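Local coordinates for protein trichothecene 15-O-acetyltransferase TRI3 (Fusarium sporotrichioides, PDB 3FOT) that acetylates the 15-hydroxyl of trichothecene intermediates, a step in the biosynthesis of mycotoxins such as T-2 toxin, as a coenzyme A-dependent enzyme of the BAHD superfamily, at residues Ala261-Arg266 with Ser419-Lys424; Ile426-Glu431 with Ser472-Ala477. All coordinates share one frame; numbering follows the deposited sequence.

Contact 1 (Ala261-Arg266 with Ser419-Lys424)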
# COMPACT_ATOMS: atom_id res chain seq x y z
N ALA A 261 -4.26 0.07 -23.94
CA ALA A 261 -5.05 -1.07 -24.39
C ALA A 261 -5.78 -1.76 -23.25
O ALA A 261 -6.90 -2.24 -23.44
CB ALA A 261 -4.20 -2.09 -25.17
N ASN A 262 -5.14 -1.84 -22.08
CA ASN A 262 -5.81 -2.40 -20.90
C ASN A 262 -7.05 -1.59 -20.53
O ASN A 262 -8.04 -2.16 -20.09
CB ASN A 262 -4.86 -2.55 -19.71
CG ASN A 262 -5.55 -3.18 -18.48
OD1 ASN A 262 -6.08 -4.27 -18.56
ND2 ASN A 262 -5.54 -2.47 -17.35
N TYR A 263 -7.00 -0.27 -20.69
CA TYR A 263 -8.19 0.56 -20.41
C TYR A 263 -9.36 0.18 -21.32
O TYR A 263 -10.52 0.26 -20.91
CB TYR A 263 -7.88 2.06 -20.55
CG TYR A 263 -7.01 2.66 -19.45
CD1 TYR A 263 -7.37 2.55 -18.12
CD2 TYR A 263 -5.84 3.36 -19.77
CE1 TYR A 263 -6.59 3.10 -17.11
CE2 TYR A 263 -5.04 3.92 -18.77
CZ TYR A 263 -5.42 3.79 -17.44
OH TYR A 263 -4.65 4.33 -16.43
N LYS A 264 -9.05 -0.25 -22.54
CA LYS A 264 -10.04 -0.48 -23.60
C LYS A 264 -10.41 -1.96 -23.79
O LYS A 264 -11.26 -2.29 -24.61
CB LYS A 264 -9.51 0.10 -24.92
CG LYS A 264 -9.38 1.62 -24.94
CD LYS A 264 -8.49 2.09 -26.08
CE LYS A 264 -8.53 3.60 -26.21
NZ LYS A 264 -7.51 4.08 -27.19
N SER A 265 -9.76 -2.84 -23.05
CA SER A 265 -9.91 -4.27 -23.29
C SER A 265 -11.19 -4.85 -22.71
O SER A 265 -11.77 -4.32 -21.76
CB SER A 265 -8.70 -5.05 -22.76
OG SER A 265 -8.72 -5.14 -21.35
N ARG A 266 -11.60 -5.98 -23.30
CA ARG A 266 -12.70 -6.76 -22.78
C ARG A 266 -12.29 -7.32 -21.42
O ARG A 266 -11.11 -7.55 -21.15
CB ARG A 266 -13.07 -7.89 -23.75
N SER A 419 -0.98 11.89 -16.37
CA SER A 419 -1.49 12.80 -17.38
C SER A 419 -2.68 12.21 -18.13
O SER A 419 -3.69 12.92 -18.38
CB SER A 419 -0.38 13.13 -18.36
OG SER A 419 0.42 14.16 -17.83
N TYR A 420 -2.60 10.91 -18.45
CA TYR A 420 -3.71 10.19 -19.09
C TYR A 420 -4.96 10.21 -18.20
O TYR A 420 -6.08 10.49 -18.66
CB TYR A 420 -3.32 8.73 -19.42
CG TYR A 420 -4.34 8.00 -20.25
CD1 TYR A 420 -4.23 7.95 -21.64
CD2 TYR A 420 -5.43 7.36 -19.65
CE1 TYR A 420 -5.18 7.28 -22.41
CE2 TYR A 420 -6.39 6.70 -20.41
CZ TYR A 420 -6.25 6.65 -21.79
OH TYR A 420 -7.20 5.99 -22.53
N LEU A 421 -4.77 9.93 -16.91
CA LEU A 421 -5.90 9.87 -15.99
C LEU A 421 -6.52 11.23 -15.71
O LEU A 421 -7.72 11.32 -15.42
CB LEU A 421 -5.51 9.20 -14.68
CG LEU A 421 -5.23 7.71 -14.84
CD1 LEU A 421 -4.48 7.24 -13.60
CD2 LEU A 421 -6.51 6.92 -15.08
N HIS A 422 -5.71 12.28 -15.78
CA HIS A 422 -6.22 13.63 -15.67
C HIS A 422 -7.10 13.94 -16.89
O HIS A 422 -8.19 14.51 -16.75
CB HIS A 422 -5.08 14.66 -15.56
CG HIS A 422 -5.57 16.08 -15.51
ND1 HIS A 422 -6.44 16.53 -14.54
CD2 HIS A 422 -5.35 17.13 -16.34
CE1 HIS A 422 -6.73 17.80 -14.76
NE2 HIS A 422 -6.08 18.19 -15.85
N ALA A 423 -6.63 13.53 -18.06
CA ALA A 423 -7.35 13.82 -19.31
C ALA A 423 -8.59 12.94 -19.46
O ALA A 423 -9.56 13.34 -20.11
CB ALA A 423 -6.44 13.68 -20.50
N LYS A 424 -8.54 11.75 -18.89
CA LYS A 424 -9.65 10.80 -18.97
C LYS A 424 -10.12 10.35 -17.59
O LYS A 424 -9.64 9.34 -17.08
CB LYS A 424 -9.26 9.56 -19.79
CG LYS A 424 -9.63 9.66 -21.25
CD LYS A 424 -8.43 9.98 -22.07
CE LYS A 424 -8.74 9.86 -23.55
NZ LYS A 424 -7.48 9.98 -24.31
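Tyr420 O accepts Lys424 N at 2.8 Å in the last turn of helix 406-423, while the ring of Tyr420 lies alongside that of Tyr263. The case illustrates how two aromatic residues can join helix ends without any polar link between them. Their planes are within 1° of parallel, yet the rings are slid apart, with centroids separated by 4.9 Å, and barely overlap. Only one border of each ring therefore meets the other, Tyr263 CD2 coming to 3.4 Å from Tyr420 CE2. The two side chains slide past each other in opposite directions, one from each helix; Tyr420, its CG anti to the backbone N (chi1 -172°), projects toward the helix that carries Tyr263. On the side of the Tyr420 ring away from Tyr263, Lys424 lays its CD about 4.0 Å above the plane, offset toward the rim, so the tyrosine is held between an aromatic and an aliphatic neighbour. Leu421 crosses the end of Tyr263 at about a right angle and sets CD2 at 3.5 Å from the phenolic OH, a van der Waals contact. Leu42 and Pro427, both in loops, also touch Leu421. The contact thus spans the C-terminal parts of helices 246-264 and 406-423, the latter also carrying His414, which binds 15-deacetylcalonectrin and lies about 8 Å from Leu421, side chain to side chain.

Contact 2 (Ile426-Glu431 with Ser472-Ala477); sequences IPFEGE and SLPYLA
Phe428 leans on Pro474 and Tyr475 together, with its base on the proline and the far part of its ring on the tyrosine. Phe428 CB meets Pro474 CG at 3.7 Å, and further out Phe428 CD2 comes equally close to Pro474 CD, at 3.7 Å. The next ring atom, Phe428 CE2, reaches Tyr475 CD2 at 3.6 Å. The two aromatic planes are inclined by 60° with centroids 5.7 Å apart, an oblique pairing. Tyr475 has its CG between the backbone N and the carbonyl carbon (chi1 56°), the crowded rotamer, and this turns its ring toward Phe428. Beside them Leu473 CD2 touches Pro427 CD at 3.9 Å, the two side chains crossing at about a right angle. As a worked example of loop-to-loop packing, the contact joins the connections that lead into strands 435-441 and 477-483, neighbouring parallel strands of a four-stranded mixed sheet; a backbone bond between Leu476 and Leu435 marks where they come together. In the second shell, the ring of Tyr263 packs edge-to-face with Phe428, and Phe270 and Asn497 touch Pro474. Tyr498 OH is hydrogen-bonded to Pro474 O, while Gln471 binds both Leu473 N and Tyr475 O through its side-chain amide. The other loop makes a classic gamma turn centred on Gly430 (phi 78°), closed by Glu431 N to Glu429 O at 2.8 Å. Beyond it, the Glu431 carboxylate bonds Gly267 N and forms a salt bridge with Lys269.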
# COMPACT_ATOMS: atom_id res chain seq x y z
N ILE A 426 -12.91 8.98 -16.76
CA ILE A 426 -13.67 7.72 -16.82
C ILE A 426 -12.95 6.84 -17.84
O ILE A 426 -13.43 6.69 -18.97
CB ILE A 426 -15.15 7.99 -17.21
CG1 ILE A 426 -15.79 8.99 -16.23
CG2 ILE A 426 -15.96 6.69 -17.24
CD1 ILE A 426 -17.12 9.54 -16.69
N PRO A 427 -11.76 6.31 -17.48
CA PRO A 427 -10.90 5.67 -18.47
C PRO A 427 -11.31 4.24 -18.84
O PRO A 427 -10.94 3.77 -19.93
CB PRO A 427 -9.52 5.69 -17.82
CG PRO A 427 -9.82 5.57 -16.35
CD PRO A 427 -11.12 6.33 -16.14
N PHE A 428 -12.03 3.56 -17.94
CA PHE A 428 -12.65 2.27 -18.28
C PHE A 428 -14.12 2.45 -18.61
O PHE A 428 -14.84 3.11 -17.85
CB PHE A 428 -12.60 1.29 -17.11
CG PHE A 428 -11.22 0.95 -16.67
CD1 PHE A 428 -10.51 -0.11 -17.27
CD2 PHE A 428 -10.64 1.63 -15.60
CE1 PHE A 428 -9.23 -0.45 -16.80
CE2 PHE A 428 -9.38 1.29 -15.12
CZ PHE A 428 -8.66 0.25 -15.73
N GLU A 429 -14.56 1.79 -19.68
CA GLU A 429 -15.99 1.74 -20.04
C GLU A 429 -16.51 0.31 -20.16
O GLU A 429 -15.93 -0.52 -20.85
CB GLU A 429 -16.23 2.51 -21.34
N GLY A 430 -17.58 0.01 -19.44
CA GLY A 430 -18.25 -1.28 -19.56
C GLY A 430 -17.58 -2.45 -18.84
O GLY A 430 -18.24 -3.18 -18.11
N GLU A 431 -16.28 -2.64 -19.09
CA GLU A 431 -15.53 -3.79 -18.54
C GLU A 431 -14.14 -3.39 -18.08
O GLU A 431 -13.50 -2.49 -18.65
CB GLU A 431 -15.44 -4.94 -19.57
CG GLU A 431 -16.84 -5.39 -20.10
CD GLU A 431 -16.79 -6.31 -21.31
OE1 GLU A 431 -15.70 -6.81 -21.66
OE2 GLU A 431 -17.86 -6.53 -21.91
N SER A 472 -11.42 4.10 -6.30
CA SER A 472 -12.39 4.94 -6.99
C SER A 472 -12.55 4.55 -8.47
O SER A 472 -13.35 5.16 -9.18
CB SER A 472 -11.92 6.40 -6.93
OG SER A 472 -10.70 6.55 -7.68
N LEU A 473 -11.77 3.58 -8.93
CA LEU A 473 -11.85 3.11 -10.32
C LEU A 473 -12.64 1.80 -10.35
O LEU A 473 -12.79 1.15 -9.30
CB LEU A 473 -10.45 2.98 -10.95
CG LEU A 473 -9.82 4.32 -11.40
CD1 LEU A 473 -8.35 4.17 -11.78
CD2 LEU A 473 -10.61 4.99 -12.56
N PRO A 474 -13.18 1.43 -11.52
CA PRO A 474 -14.12 0.32 -11.57
C PRO A 474 -13.51 -1.07 -11.76
O PRO A 474 -14.19 -1.95 -12.25
CB PRO A 474 -15.00 0.69 -12.77
CG PRO A 474 -14.03 1.34 -13.70
CD PRO A 474 -13.07 2.11 -12.82
N TYR A 475 -12.25 -1.28 -11.37
CA TYR A 475 -11.70 -2.65 -11.41
C TYR A 475 -11.59 -3.19 -9.99
O TYR A 475 -11.55 -2.43 -9.03
CB TYR A 475 -10.34 -2.73 -12.12
CG TYR A 475 -9.27 -1.84 -11.55
CD1 TYR A 475 -8.40 -2.29 -10.56
CD2 TYR A 475 -9.12 -0.54 -12.02
CE1 TYR A 475 -7.40 -1.47 -10.06
CE2 TYR A 475 -8.15 0.29 -11.51
CZ TYR A 475 -7.30 -0.17 -10.53
OH TYR A 475 -6.32 0.67 -10.05
N LEU A 476 -11.56 -4.51 -9.88
CA LEU A 476 -11.39 -5.15 -8.59
C LEU A 476 -9.90 -5.11 -8.32
O LEU A 476 -9.11 -5.57 -9.15
CB LEU A 476 -11.88 -6.60 -8.63
CG LEU A 476 -13.38 -6.79 -8.86
CD1 LEU A 476 -13.71 -8.25 -8.85
CD2 LEU A 476 -14.24 -6.05 -7.82
N ALA A 477 -9.51 -4.53 -7.19
CA ALA A 477 -8.10 -4.46 -6.85
C ALA A 477 -7.86 -5.47 -5.76
O ALA A 477 -8.37 -5.31 -4.64
CB ALA A 477 -7.75 -3.05 -6.35

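How the contacts relate
Contact 1 and contact 2 lie side by side, their centres about 9 Å apart, and follow in series along the chain: 261-266 and 419-424 come first, then 426-431 and 472-477. The chain leaves helix 406-423 in contact 1 and runs almost at once into the loop used by contact 2, before strand 435-441. Pro427 is one of the residues that join them, since Leu421 CD2 packs on its CG at 3.8 Å and Tyr263 CB on its carbonyl O at 3.6 Å; Tyr263 also meets Phe428. Together the two contacts connect the ends of two helices to the loops feeding one sheet, and one of these helices, 406-423, bears the substrate-binding His414.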